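PDB 4OPC: conserved Archaeal protein from Sulfolobus acidocaldarius, which reduces the double bonds of geranylgeranyl chains in archaeal membrane lipid precursors, using FAD as cofactor, to give saturated archaeols. Local coordinates for residues A[8-13]-A[147-152]; A[124-129]-A[162-167]; A[130-135]-A[280-285]. All coordinates share one frame; numbering follows the deposited sequence.

In the fold
From the N terminus the chain first lays down 8-13, in the parallel part of the FAD-binding sheet. It then travels to the adjoining four-stranded sheet, where 124-129 and 130-135 follow one another on neighbouring strands. Interaction 1 closes at 147-152, interaction 2 at 162-167 and interaction 3 last, at 280-285, so every pair of loops crosses and none nests. Evidence for coupling is the packing of Ile12 CD1 on Phe164 CD1 at 3.4 Å between interactions 1 and 2, and the Glu129-Lys134 salt bridge between interactions 2 and 3. Interactions 1 and 3 tie the four-stranded sheet to the Rossmann-type sheet, interaction 2 to the loop after strand 153-156; interactions 1 and 2 touch the cofactor.

Interaction 1: residues A[8-13]-A[147-152]. With FDA (dihydroflavine-adenine dinucleotide), chain B.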
loop_
_atom_site.group_PDB
_atom_site.type_symbol
_atom_site.label_atom_id
_atom_site.label_comp_id
_atom_site.label_asym_id
_atom_site.label_seq_id
_atom_site.Cartn_x
_atom_site.Cartn_y
_atom_site.Cartn_z
ATOM N N ASP A 8 -10.405 -8.927 23.931
ATOM C CA ASP A 8 -11.309 -7.994 23.284
ATOM C C ASP A 8 -11.018 -7.942 21.792
ATOM O O ASP A 8 -11.940 -8.033 20.971
ATOM C CB ASP A 8 -11.171 -6.606 23.892
ATOM C CG ASP A 8 -11.670 -6.559 25.309
ATOM O OD1 ASP A 8 -12.711 -7.201 25.607
ATOM O OD2 ASP A 8 -11.025 -5.889 26.143
ATOM N N VAL A 9 -9.737 -7.801 21.450
ATOM C CA VAL A 9 -9.296 -7.666 20.063
ATOM C C VAL A 9 -8.099 -8.577 19.821
ATOM O O VAL A 9 -7.191 -8.656 20.665
ATOM C CB VAL A 9 -8.869 -6.202 19.756
ATOM C CG1 VAL A 9 -8.402 -6.055 18.319
ATOM C CG2 VAL A 9 -10.017 -5.247 20.048
ATOM N N LEU A 10 -8.093 -9.264 18.677
ATOM C CA LEU A 10 -6.934 -10.015 18.209
ATOM C C LEU A 10 -6.435 -9.400 16.908
ATOM O O LEU A 10 -7.198 -9.306 15.938
ATOM C CB LEU A 10 -7.304 -11.478 17.978
ATOM C CG LEU A 10 -6.270 -12.332 17.240
ATOM C CD1 LEU A 10 -4.987 -12.486 18.056
ATOM C CD2 LEU A 10 -6.866 -13.685 16.920
ATOM N N ILE A 11 -5.169 -8.989 16.885
ATOM C CA ILE A 11 -4.567 -8.410 15.678
ATOM C C ILE A 11 -3.636 -9.449 15.103
ATOM O O ILE A 11 -2.749 -9.954 15.803
ATOM C CB ILE A 11 -3.792 -7.112 15.986
ATOM C CG1 ILE A 11 -4.716 -6.099 16.666
ATOM C CG2 ILE A 11 -3.180 -6.527 14.700
ATOM C CD1 ILE A 11 -3.977 -4.928 17.330
ATOM N N ILE A 12 -3.865 -9.798 13.841
ATOM C CA ILE A 12 -3.075 -10.830 13.182
ATOM C C ILE A 12 -2.151 -10.167 12.182
ATOM O O ILE A 12 -2.588 -9.709 11.115
ATOM C CB ILE A 12 -3.951 -11.867 12.480
ATOM C CG1 ILE A 12 -4.996 -12.442 13.445
ATOM C CG2 ILE A 12 -3.087 -12.971 11.898
ATOM C CD1 ILE A 12 -5.967 -13.394 12.771
ATOM N N GLY A 13 -0.878 -10.094 12.559
ATOM C CA GLY A 13 0.152 -9.439 11.770
ATOM C C GLY A 13 0.617 -8.168 12.445
ATOM O O GLY A 13 -0.189 -7.376 12.944
ATOM N N LEU A 147 -3.389 -22.780 20.628
ATOM C CA LEU A 147 -4.280 -22.047 21.522
ATOM C C LEU A 147 -5.484 -21.530 20.754
ATOM O O LEU A 147 -5.360 -21.122 19.606
ATOM C CB LEU A 147 -3.541 -20.841 22.110
ATOM C CG LEU A 147 -2.242 -21.135 22.861
ATOM C CD1 LEU A 147 -1.130 -20.225 22.371
ATOM C CD2 LEU A 147 -2.448 -20.976 24.353
ATOM N N THR A 148 -6.639 -21.517 21.401
ATOM C CA THR A 148 -7.809 -20.866 20.847
ATOM C C THR A 148 -8.009 -19.526 21.538
ATOM O O THR A 148 -8.135 -19.458 22.769
ATOM C CB THR A 148 -9.045 -21.741 21.040
ATOM O OG1 THR A 148 -9.009 -22.816 20.093
ATOM C CG2 THR A 148 -10.308 -20.938 20.836
ATOM N N VAL A 149 -8.020 -18.461 20.750
ATOM C CA VAL A 149 -8.238 -17.127 21.278
ATOM C C VAL A 149 -9.557 -16.586 20.754
ATOM O O VAL A 149 -9.763 -16.486 19.543
ATOM C CB VAL A 149 -7.077 -16.183 20.910
ATOM C CG1 VAL A 149 -7.463 -14.729 21.156
ATOM C CG2 VAL A 149 -5.822 -16.572 21.686
ATOM N N TYR A 150 -10.455 -16.247 21.665
ATOM C CA TYR A 150 -11.718 -15.624 21.301
ATOM C C TYR A 150 -11.562 -14.120 21.362
ATOM O O TYR A 150 -10.859 -13.590 22.223
ATOM C CB TYR A 150 -12.834 -16.081 22.239
ATOM C CG TYR A 150 -13.109 -17.560 22.144
ATOM C CD1 TYR A 150 -13.743 -18.096 21.032
ATOM C CD2 TYR A 150 -12.719 -18.424 23.154
ATOM C CE1 TYR A 150 -13.997 -19.452 20.941
ATOM C CE2 TYR A 150 -12.972 -19.781 23.069
ATOM C CZ TYR A 150 -13.607 -20.286 21.954
ATOM O OH TYR A 150 -13.864 -21.634 21.853
ATOM N N SER A 151 -12.198 -13.431 20.425
ATOM C CA SER A 151 -12.149 -11.980 20.370
ATOM C C SER A 151 -13.471 -11.436 19.868
ATOM O O SER A 151 -14.198 -12.128 19.149
ATOM C CB SER A 151 -11.008 -11.523 19.444
ATOM O OG SER A 151 -11.120 -12.084 18.136
ATOM N N LYS A 152 -13.797 -10.201 20.234
ATOM C CA LYS A 152 -14.947 -9.531 19.626
ATOM C C LYS A 152 -14.656 -9.101 18.189
ATOM O O LYS A 152 -15.550 -9.103 17.341
ATOM C CB LYS A 152 -15.395 -8.315 20.452
ATOM C CG LYS A 152 -15.818 -8.625 21.864
ATOM C CD LYS A 152 -16.739 -9.846 21.943
ATOM C CE LYS A 152 -18.113 -9.585 21.369
ATOM N NZ LYS A 152 -18.992 -10.785 21.508
HETATM P PA FDA B . 3.348 -6.655 5.960
HETATM O O1A FDA B . 3.492 -7.682 4.906
HETATM O O2A FDA B . 4.501 -5.677 6.155
HETATM O O5B FDA B . 3.094 -7.372 7.349
HETATM C C5B FDA B . 2.232 -8.525 7.431
HETATM C C4B FDA B . 2.638 -9.299 8.658
HETATM O O4B FDA B . 1.683 -10.354 8.894
HETATM C C3B FDA B . 4.016 -9.965 8.579
HETATM O O3B FDA B . 4.872 -9.496 9.619
HETATM C C2B FDA B . 3.702 -11.472 8.637
HETATM O O2B FDA B . 4.698 -12.212 9.326
HETATM C C1B FDA B . 2.377 -11.485 9.385
HETATM N N9A FDA B . 1.497 -12.625 9.158
HETATM C C8A FDA B . 0.964 -13.038 7.962
HETATM N N7A FDA B . 0.134 -14.051 8.070
HETATM C C5A FDA B . 0.112 -14.312 9.432
HETATM C C6A FDA B . -0.617 -15.236 10.206
HETATM N N6A FDA B . -1.534 -16.065 9.705
HETATM N N1A FDA B . -0.447 -15.200 11.543
HETATM C C2A FDA B . 0.441 -14.342 12.057
HETATM N N3A FDA B . 1.153 -13.400 11.434
HETATM C C4A FDA B . 0.919 -13.420 10.116
HETATM N N1 FDA B . 5.526 1.296 0.590
HETATM C C2 FDA B . 5.935 2.541 0.996
HETATM O O2 FDA B . 5.219 3.253 1.692
HETATM N N3 FDA B . 7.190 2.940 0.618
HETATM C C4 FDA B . 8.058 2.277 -0.225
HETATM O O4 FDA B . 9.206 2.692 -0.368
HETATM C C4X FDA B . 7.562 1.030 -0.666
HETATM N N5 FDA B . 8.344 0.261 -1.477
HETATM C C5X FDA B . 8.055 -1.076 -1.655
HETATM C C6 FDA B . 8.982 -1.926 -2.241
HETATM C C7 FDA B . 8.753 -3.289 -2.349
HETATM C C7M FDA B . 9.847 -4.183 -2.874
HETATM C C8 FDA B . 7.535 -3.821 -1.899
HETATM C C8M FDA B . 7.285 -5.311 -1.938
HETATM C C9 FDA B . 6.590 -2.967 -1.326
HETATM C C9A FDA B . 6.844 -1.608 -1.179
HETATM N N10 FDA B . 5.928 -0.722 -0.567
HETATM C C10 FDA B . 6.343 0.543 -0.214
HETATM C "C1'" FDA B . 4.645 -1.207 -0.001
HETATM C "C2'" FDA B . 4.773 -1.441 1.516
HETATM O "O2'" FDA B . 5.980 -2.147 1.816
HETATM C "C3'" FDA B . 3.588 -2.263 2.031
HETATM O "O3'" FDA B . 2.394 -1.692 1.514
HETATM C "C4'" FDA B . 3.430 -2.299 3.558
HETATM O "O4'" FDA B . 4.662 -2.612 4.207
HETATM C "C5'" FDA B . 2.360 -3.281 3.974
HETATM O "O5'" FDA B . 2.307 -3.371 5.413
HETATM P P FDA B . 1.379 -4.464 6.100
HETATM O O1P FDA B . 1.531 -4.286 7.554
HETATM O O2P FDA B . -0.028 -4.446 5.521
HETATM O O3P FDA B . 1.981 -5.869 5.628
#
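Leu10 packs against Ser151 and Val149 where one sheet passes its chain to the next. Traced outward, its CB lies 3.9 Å from Ser151 OG, a plain van der Waals approach. With CG anti to the backbone N (chi1 169°), the branch is brought beside Val149, and the methyl CD2 comes 4.4 Å from Val149 CG1; CD1 stands slightly farther from the same methyl, at 4.6 Å. Leu33 and Ala136 also touch this side chain, which is buried. The polar link is in the backbone: Lys152 N donates to Asp8 O over 2.9 Å, bent to 136° at the hydrogen. The CB of Lys152 rests 3.5 Å from that same Asp8 O, while the carboxylate of Asp8 turns to the amide of Lys31. Farther along 8-13 the strand meets the cofactor: Ile12 CG2 is 3.5 Å from FDA N1A, and Gly13, where a CB would collide with the ribose O4B, fits the first glycine of a Rossmann-type GxGxxG motif. With one bent hydrogen bond and loose apolar contacts between these two segments, cohesion across them probably comes more from burial than from directional bonds.

Interaction 2: residues A[124-129]-A[162-167]; sequences MKPIFE and RSFRSK. With FDA (dihydroflavine-adenine dinucleotide), chain B.
A CH-pi contact between Pro126 and Phe164, backed by a lysine-to-carbonyl hydrogen bond, joins the outermost strand 121-129 of the four-stranded sheet to the loop that follows strand 153-156. The evidence is close: Pro126 CG stands 3.8 Å from the centroid of the Phe164 ring, 16° off its normal, displaced toward the rim, and Pro126 CB is 3.5 Å from Phe164 CZ. The ring gets there because its CG is anti to the backbone N (chi1 -176°). Without this ring, as with an alanine here, the pyrrolidine of Pro126 would probably lose its aromatic face and a gap would open beside Ile12 and Ala136. Lys167 crosses the proline at about a right angle, its CB 3.7 Å from Pro126 CD, then stays extended beyond CG until NZ donates to Met124 O over 2.8 Å, tilted little from the carbonyl plane. That carbonyl belongs to a classic beta bulge, in which Met124 and Lys125 both face Val137. Within the loop, the backbone N of Ser166 bonds Arg162 O. Next to Phe164, Ser163 OG donates to FDA N7A over 2.8 Å, which makes this loop part of the adenine pocket of a Rossmann-type flavoprotein.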
loop_
_atom_site.group_PDB
_atom_site.type_symbol
_atom_site.label_atom_id
_atom_site.label_comp_id
_atom_site.label_asym_id
_atom_site.label_seq_id
_atom_site.Cartn_x
_atom_site.Cartn_y
_atom_site.Cartn_z
ATOM N N MET A 124 -3.714 -19.843 12.476
ATOM C CA MET A 124 -3.841 -20.950 11.551
ATOM C C MET A 124 -5.211 -21.043 10.926
ATOM O O MET A 124 -5.337 -21.403 9.762
ATOM C CB MET A 124 -3.525 -22.263 12.258
ATOM C CG MET A 124 -2.044 -22.439 12.546
ATOM S SD MET A 124 -1.043 -22.441 11.023
ATOM C CE MET A 124 0.593 -22.837 11.650
ATOM N N LYS A 125 -6.248 -20.752 11.696
ATOM C CA LYS A 125 -7.582 -20.771 11.113
ATOM C C LYS A 125 -8.548 -19.916 11.909
ATOM O O LYS A 125 -8.381 -19.727 13.114
ATOM C CB LYS A 125 -8.112 -22.194 10.960
ATOM C CG LYS A 125 -8.471 -22.861 12.245
ATOM C CD LYS A 125 -9.039 -24.253 11.987
ATOM C CE LYS A 125 -9.145 -25.050 13.275
ATOM N NZ LYS A 125 -9.775 -26.391 13.064
ATOM N N PRO A 126 -9.558 -19.371 11.228
ATOM C CA PRO A 126 -10.584 -18.589 11.921
ATOM C C PRO A 126 -11.480 -19.447 12.792
ATOM O O PRO A 126 -11.720 -20.626 12.509
ATOM C CB PRO A 126 -11.428 -18.012 10.777
ATOM C CG PRO A 126 -10.536 -18.074 9.581
ATOM C CD PRO A 126 -9.710 -19.305 9.763
ATOM N N ILE A 127 -11.958 -18.850 13.876
ATOM C CA ILE A 127 -13.136 -19.369 14.548
ATOM C C ILE A 127 -14.290 -18.615 13.909
ATOM O O ILE A 127 -14.332 -17.385 13.957
ATOM C CB ILE A 127 -13.117 -19.098 16.062
ATOM C CG1 ILE A 127 -11.865 -19.710 16.694
ATOM C CG2 ILE A 127 -14.389 -19.650 16.722
ATOM C CD1 ILE A 127 -11.647 -19.267 18.111
ATOM N N PHE A 128 -15.196 -19.343 13.265
ATOM C CA PHE A 128 -16.294 -18.714 12.544
ATOM C C PHE A 128 -17.576 -19.431 12.907
ATOM O O PHE A 128 -17.715 -20.631 12.665
ATOM C CB PHE A 128 -16.064 -18.786 11.037
ATOM C CG PHE A 128 -17.081 -18.028 10.235
ATOM C CD1 PHE A 128 -17.022 -16.646 10.149
ATOM C CD2 PHE A 128 -18.097 -18.693 9.574
ATOM C CE1 PHE A 128 -17.966 -15.937 9.421
ATOM C CE2 PHE A 128 -19.042 -17.986 8.838
ATOM C CZ PHE A 128 -18.970 -16.610 8.766
ATOM N N GLU A 129 -18.506 -18.713 13.523
ATOM C CA GLU A 129 -19.714 -19.346 14.017
ATOM C C GLU A 129 -20.880 -18.374 13.928
ATOM O O GLU A 129 -20.729 -17.179 14.187
ATOM C CB GLU A 129 -19.481 -19.878 15.440
ATOM C CG GLU A 129 -20.300 -19.256 16.545
ATOM C CD GLU A 129 -19.741 -19.585 17.921
ATOM O OE1 GLU A 129 -18.619 -20.138 17.994
ATOM O OE2 GLU A 129 -20.417 -19.288 18.930
ATOM N N ARG A 162 -2.771 -12.502 3.000
ATOM C CA ARG A 162 -4.217 -12.605 3.264
ATOM C C ARG A 162 -4.539 -13.955 3.876
ATOM O O ARG A 162 -5.522 -14.598 3.531
ATOM C CB ARG A 162 -5.019 -12.385 1.980
ATOM C CG ARG A 162 -4.805 -11.007 1.411
ATOM C CD ARG A 162 -5.224 -10.954 -0.029
ATOM N NE ARG A 162 -4.169 -11.447 -0.908
ATOM C CZ ARG A 162 -4.375 -12.044 -2.077
ATOM N NH1 ARG A 162 -5.610 -12.288 -2.504
ATOM N NH2 ARG A 162 -3.337 -12.418 -2.803
ATOM N N SER A 163 -3.689 -14.383 4.801
ATOM C CA SER A 163 -3.653 -15.783 5.199
ATOM C C SER A 163 -4.726 -16.205 6.199
ATOM O O SER A 163 -4.854 -17.395 6.509
ATOM C CB SER A 163 -2.278 -16.100 5.769
ATOM O OG SER A 163 -2.056 -15.332 6.941
ATOM N N PHE A 164 -5.472 -15.244 6.719
ATOM C CA PHE A 164 -6.580 -15.550 7.611
ATOM C C PHE A 164 -7.915 -15.381 6.899
ATOM O O PHE A 164 -8.723 -16.312 6.848
ATOM C CB PHE A 164 -6.480 -14.655 8.850
ATOM C CG PHE A 164 -7.518 -14.921 9.904
ATOM C CD1 PHE A 164 -7.312 -15.905 10.856
ATOM C CD2 PHE A 164 -8.668 -14.159 9.974
ATOM C CE1 PHE A 164 -8.246 -16.125 11.855
ATOM C CE2 PHE A 164 -9.604 -14.387 10.972
ATOM C CZ PHE A 164 -9.385 -15.372 11.907
ATOM N N ARG A 165 -8.145 -14.208 6.311
ATOM C CA ARG A 165 -9.426 -13.962 5.647
ATOM C C ARG A 165 -9.674 -14.892 4.461
ATOM O O ARG A 165 -10.834 -15.179 4.133
ATOM C CB ARG A 165 -9.587 -12.492 5.245
ATOM C CG ARG A 165 -8.666 -12.007 4.129
ATOM C CD ARG A 165 -8.880 -10.511 3.928
ATOM N NE ARG A 165 -8.213 -9.960 2.749
ATOM C CZ ARG A 165 -8.704 -10.007 1.515
ATOM N NH1 ARG A 165 -9.876 -10.587 1.282
ATOM N NH2 ARG A 165 -8.014 -9.478 0.510
ATOM N N SER A 166 -8.609 -15.382 3.829
ATOM C CA SER A 166 -8.780 -16.293 2.697
ATOM C C SER A 166 -9.327 -17.646 3.134
ATOM O O SER A 166 -9.710 -18.459 2.294
ATOM C CB SER A 166 -7.469 -16.500 1.949
ATOM O OG SER A 166 -6.503 -17.114 2.780
ATOM N N LYS A 167 -9.370 -17.885 4.445
ATOM C CA LYS A 167 -9.858 -19.155 4.983
ATOM C C LYS A 167 -11.303 -19.075 5.443
ATOM O O LYS A 167 -11.846 -20.056 5.962
ATOM C CB LYS A 167 -8.943 -19.637 6.112
ATOM C CG LYS A 167 -7.545 -19.973 5.605
ATOM C CD LYS A 167 -6.639 -20.533 6.683
ATOM C CE LYS A 167 -5.248 -20.775 6.130
ATOM N NZ LYS A 167 -4.370 -21.484 7.110
HETATM P PA FDA B . 3.348 -6.655 5.960
HETATM O O1A FDA B . 3.492 -7.682 4.906
HETATM O O2A FDA B . 4.501 -5.677 6.155
HETATM O O5B FDA B . 3.094 -7.372 7.349
HETATM C C5B FDA B . 2.232 -8.525 7.431
HETATM C C4B FDA B . 2.638 -9.299 8.658
HETATM O O4B FDA B . 1.683 -10.354 8.894
HETATM C C3B FDA B . 4.016 -9.965 8.579
HETATM O O3B FDA B . 4.872 -9.496 9.619
HETATM C C2B FDA B . 3.702 -11.472 8.637
HETATM O O2B FDA B . 4.698 -12.212 9.326
HETATM C C1B FDA B . 2.377 -11.485 9.385
HETATM N N9A FDA B . 1.497 -12.625 9.158
HETATM C C8A FDA B . 0.964 -13.038 7.962
HETATM N N7A FDA B . 0.134 -14.051 8.070
HETATM C C5A FDA B . 0.112 -14.312 9.432
HETATM C C6A FDA B . -0.617 -15.236 10.206
HETATM N N6A FDA B . -1.534 -16.065 9.705
HETATM N N1A FDA B . -0.447 -15.200 11.543
HETATM C C2A FDA B . 0.441 -14.342 12.057
HETATM N N3A FDA B . 1.153 -13.400 11.434
HETATM C C4A FDA B . 0.919 -13.420 10.116
HETATM N N1 FDA B . 5.526 1.296 0.590
HETATM C C2 FDA B . 5.935 2.541 0.996
HETATM O O2 FDA B . 5.219 3.253 1.692
HETATM N N3 FDA B . 7.190 2.940 0.618
HETATM C C4 FDA B . 8.058 2.277 -0.225
HETATM O O4 FDA B . 9.206 2.692 -0.368
HETATM C C4X FDA B . 7.562 1.030 -0.666
HETATM N N5 FDA B . 8.344 0.261 -1.477
HETATM C C5X FDA B . 8.055 -1.076 -1.655
HETATM C C6 FDA B . 8.982 -1.926 -2.241
HETATM C C7 FDA B . 8.753 -3.289 -2.349
HETATM C C7M FDA B . 9.847 -4.183 -2.874
HETATM C C8 FDA B . 7.535 -3.821 -1.899
HETATM C C8M FDA B . 7.285 -5.311 -1.938
HETATM C C9 FDA B . 6.590 -2.967 -1.326
HETATM C C9A FDA B . 6.844 -1.608 -1.179
HETATM N N10 FDA B . 5.928 -0.722 -0.567
HETATM C C10 FDA B . 6.343 0.543 -0.214
HETATM C "C1'" FDA B . 4.645 -1.207 -0.001
HETATM C "C2'" FDA B . 4.773 -1.441 1.516
HETATM O "O2'" FDA B . 5.980 -2.147 1.816
HETATM C "C3'" FDA B . 3.588 -2.263 2.031
HETATM O "O3'" FDA B . 2.394 -1.692 1.514
HETATM C "C4'" FDA B . 3.430 -2.299 3.558
HETATM O "O4'" FDA B . 4.662 -2.612 4.207
HETATM C "C5'" FDA B . 2.360 -3.281 3.974
HETATM O "O5'" FDA B . 2.307 -3.371 5.413
HETATM P P FDA B . 1.379 -4.464 6.100
HETATM O O1P FDA B . 1.531 -4.286 7.554
HETATM O O2P FDA B . -0.028 -4.446 5.521
HETATM O O3P FDA B . 1.981 -5.869 5.628
#

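Interaction 3: residues A[130-135]-A[280-285]; sequences DGYVKG and AWNGII
Val133 N donates to Asn282 O over 3.0 Å, while the Gly283 CA-H points at Val133 O from 3.5 Å, so the start of strand 132-140 lies against a tight turn. The amide of Asn282 adds a second bond: ND2 reaches Gly131 O at 2.9 Å, nearly straight at 167°, with the acceptor in the amide plane although the donor sits above the carbonyl plane of Gly131. That carbonyl also accepts from a water, which in turn takes the indole N-H of Trp281 in the plane of its ring. Above the Tyr132 ring, Asn282 CB is centred 3.6 Å from the centroid, a CH-pi contact, and the carboxamide is stacked over the ring with the two planes 19° apart. Asn282 CG lies anti to the carbonyl carbon (chi1 -56°), which sets the amide over the ring and beside Gly131 O. The other end of that amide, OD1, accepts from Ala327 N; with both ends bonded, its rotation is probably fixed. Trp281 to Ile284 form a type II beta turn, closed by backbone bonds both ways, that links the outermost strand 280-281 to its antiparallel neighbour 284-286 in the FAD-binding sheet. Gly283 takes the positive phi of its third position, and a CB there would fall only 2.1 Å from Val133 O. Beyond the turn, Val133 CG2 meets Ile284 CG2 at 3.8 Å.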
loop_
_atom_site.group_PDB
_atom_site.type_symbol
_atom_site.label_atom_id
_atom_site.label_comp_id
_atom_site.label_asym_id
_atom_site.label_seq_id
_atom_site.Cartn_x
_atom_site.Cartn_y
_atom_site.Cartn_z
ATOM N N ASP A 130 -22.032 -18.892 13.517
ATOM C CA ASP A 130 -23.243 -18.084 13.371
ATOM C C ASP A 130 -22.995 -16.800 12.572
ATOM O O ASP A 130 -23.519 -15.736 12.901
ATOM C CB ASP A 130 -23.843 -17.765 14.742
ATOM C CG ASP A 130 -24.267 -19.010 15.490
ATOM O OD1 ASP A 130 -24.645 -19.999 14.830
ATOM O OD2 ASP A 130 -24.226 -19.001 16.737
ATOM N N GLY A 131 -22.182 -16.904 11.523
ATOM C CA GLY A 131 -21.953 -15.793 10.620
ATOM C C GLY A 131 -20.915 -14.784 11.075
ATOM O O GLY A 131 -20.683 -13.794 10.392
ATOM N N TYR A 132 -20.291 -15.029 12.224
ATOM C CA TYR A 132 -19.323 -14.091 12.784
ATOM C C TYR A 132 -17.945 -14.691 12.905
ATOM O O TYR A 132 -17.786 -15.855 13.288
ATOM C CB TYR A 132 -19.736 -13.680 14.197
ATOM C CG TYR A 132 -20.710 -12.542 14.271
ATOM C CD1 TYR A 132 -22.023 -12.701 13.860
ATOM C CD2 TYR A 132 -20.318 -11.304 14.774
ATOM C CE1 TYR A 132 -22.925 -11.651 13.935
ATOM C CE2 TYR A 132 -21.206 -10.256 14.853
ATOM C CZ TYR A 132 -22.512 -10.432 14.437
ATOM O OH TYR A 132 -23.421 -9.398 14.518
ATOM N N VAL A 133 -16.936 -13.885 12.623
ATOM C CA VAL A 133 -15.593 -14.219 13.072
ATOM C C VAL A 133 -15.567 -14.015 14.579
ATOM O O VAL A 133 -15.995 -12.964 15.083
ATOM C CB VAL A 133 -14.548 -13.315 12.417
ATOM C CG1 VAL A 133 -13.170 -13.561 13.045
ATOM C CG2 VAL A 133 -14.516 -13.554 10.906
ATOM N N LYS A 134 -15.091 -15.026 15.304
ATOM C CA LYS A 134 -15.114 -14.985 16.766
ATOM C C LYS A 134 -13.736 -15.156 17.395
ATOM O O LYS A 134 -13.619 -15.242 18.614
ATOM C CB LYS A 134 -16.098 -16.025 17.315
ATOM C CG LYS A 134 -17.546 -15.725 16.922
ATOM C CD LYS A 134 -18.521 -16.302 17.918
ATOM C CE LYS A 134 -19.950 -15.880 17.609
ATOM N NZ LYS A 134 -20.910 -16.511 18.564
ATOM N N GLY A 135 -12.705 -15.199 16.563
ATOM C CA GLY A 135 -11.341 -15.366 17.036
ATOM C C GLY A 135 -10.540 -16.253 16.107
ATOM O O GLY A 135 -10.814 -16.308 14.902
ATOM N N ALA A 280 -14.689 -4.339 6.305
ATOM C CA ALA A 280 -15.358 -4.737 7.549
ATOM C C ALA A 280 -16.399 -5.810 7.286
ATOM O O ALA A 280 -17.130 -5.744 6.295
ATOM C CB ALA A 280 -16.027 -3.529 8.205
ATOM N N TRP A 281 -16.497 -6.776 8.193
ATOM C CA TRP A 281 -17.600 -7.717 8.183
ATOM C C TRP A 281 -17.872 -8.114 9.635
ATOM O O TRP A 281 -17.315 -7.516 10.559
ATOM C CB TRP A 281 -17.251 -8.913 7.299
ATOM C CG TRP A 281 -18.433 -9.707 6.885
ATOM C CD1 TRP A 281 -18.748 -10.977 7.277
ATOM C CD2 TRP A 281 -19.477 -9.281 6.012
ATOM N NE1 TRP A 281 -19.925 -11.372 6.693
ATOM C CE2 TRP A 281 -20.399 -10.349 5.915
ATOM C CE3 TRP A 281 -19.730 -8.103 5.307
ATOM C CZ2 TRP A 281 -21.545 -10.273 5.134
ATOM C CZ3 TRP A 281 -20.880 -8.028 4.527
ATOM C CH2 TRP A 281 -21.770 -9.109 4.451
ATOM N N ASN A 282 -18.737 -9.101 9.847
ATOM C CA ASN A 282 -19.097 -9.497 11.208
ATOM C C ASN A 282 -17.884 -10.010 11.973
ATOM O O ASN A 282 -17.343 -11.065 11.640
ATOM C CB ASN A 282 -20.158 -10.600 11.212
ATOM C CG ASN A 282 -21.421 -10.233 10.459
ATOM O OD1 ASN A 282 -21.838 -9.074 10.401
ATOM N ND2 ASN A 282 -22.058 -11.246 9.889
ATOM N N GLY A 283 -17.467 -9.271 12.999
ATOM C CA GLY A 283 -16.351 -9.678 13.837
ATOM C C GLY A 283 -14.959 -9.482 13.257
ATOM O O GLY A 283 -13.991 -10.002 13.829
ATOM N N ILE A 284 -14.834 -8.759 12.140
ATOM C CA ILE A 284 -13.524 -8.654 11.487
ATOM C C ILE A 284 -13.350 -7.352 10.719
ATOM O O ILE A 284 -14.286 -6.862 10.067
ATOM C CB ILE A 284 -13.274 -9.856 10.554
ATOM C CG1 ILE A 284 -11.888 -9.776 9.916
ATOM C CG2 ILE A 284 -14.395 -9.989 9.506
ATOM C CD1 ILE A 284 -11.455 -11.069 9.219
ATOM N N ILE A 285 -12.149 -6.795 10.815
ATOM C CA ILE A 285 -11.719 -5.672 9.980
ATOM C C ILE A 285 -10.414 -6.075 9.309
ATOM O O ILE A 285 -9.580 -6.751 9.929
ATOM C CB ILE A 285 -11.534 -4.394 10.816
ATOM C CG1 ILE A 285 -12.901 -3.808 11.183
ATOM C CG2 ILE A 285 -10.645 -3.360 10.083
ATOM C CD1 ILE A 285 -12.812 -2.655 12.179
HETATM O O HOH W 1 -21.280 -13.761 7.662
#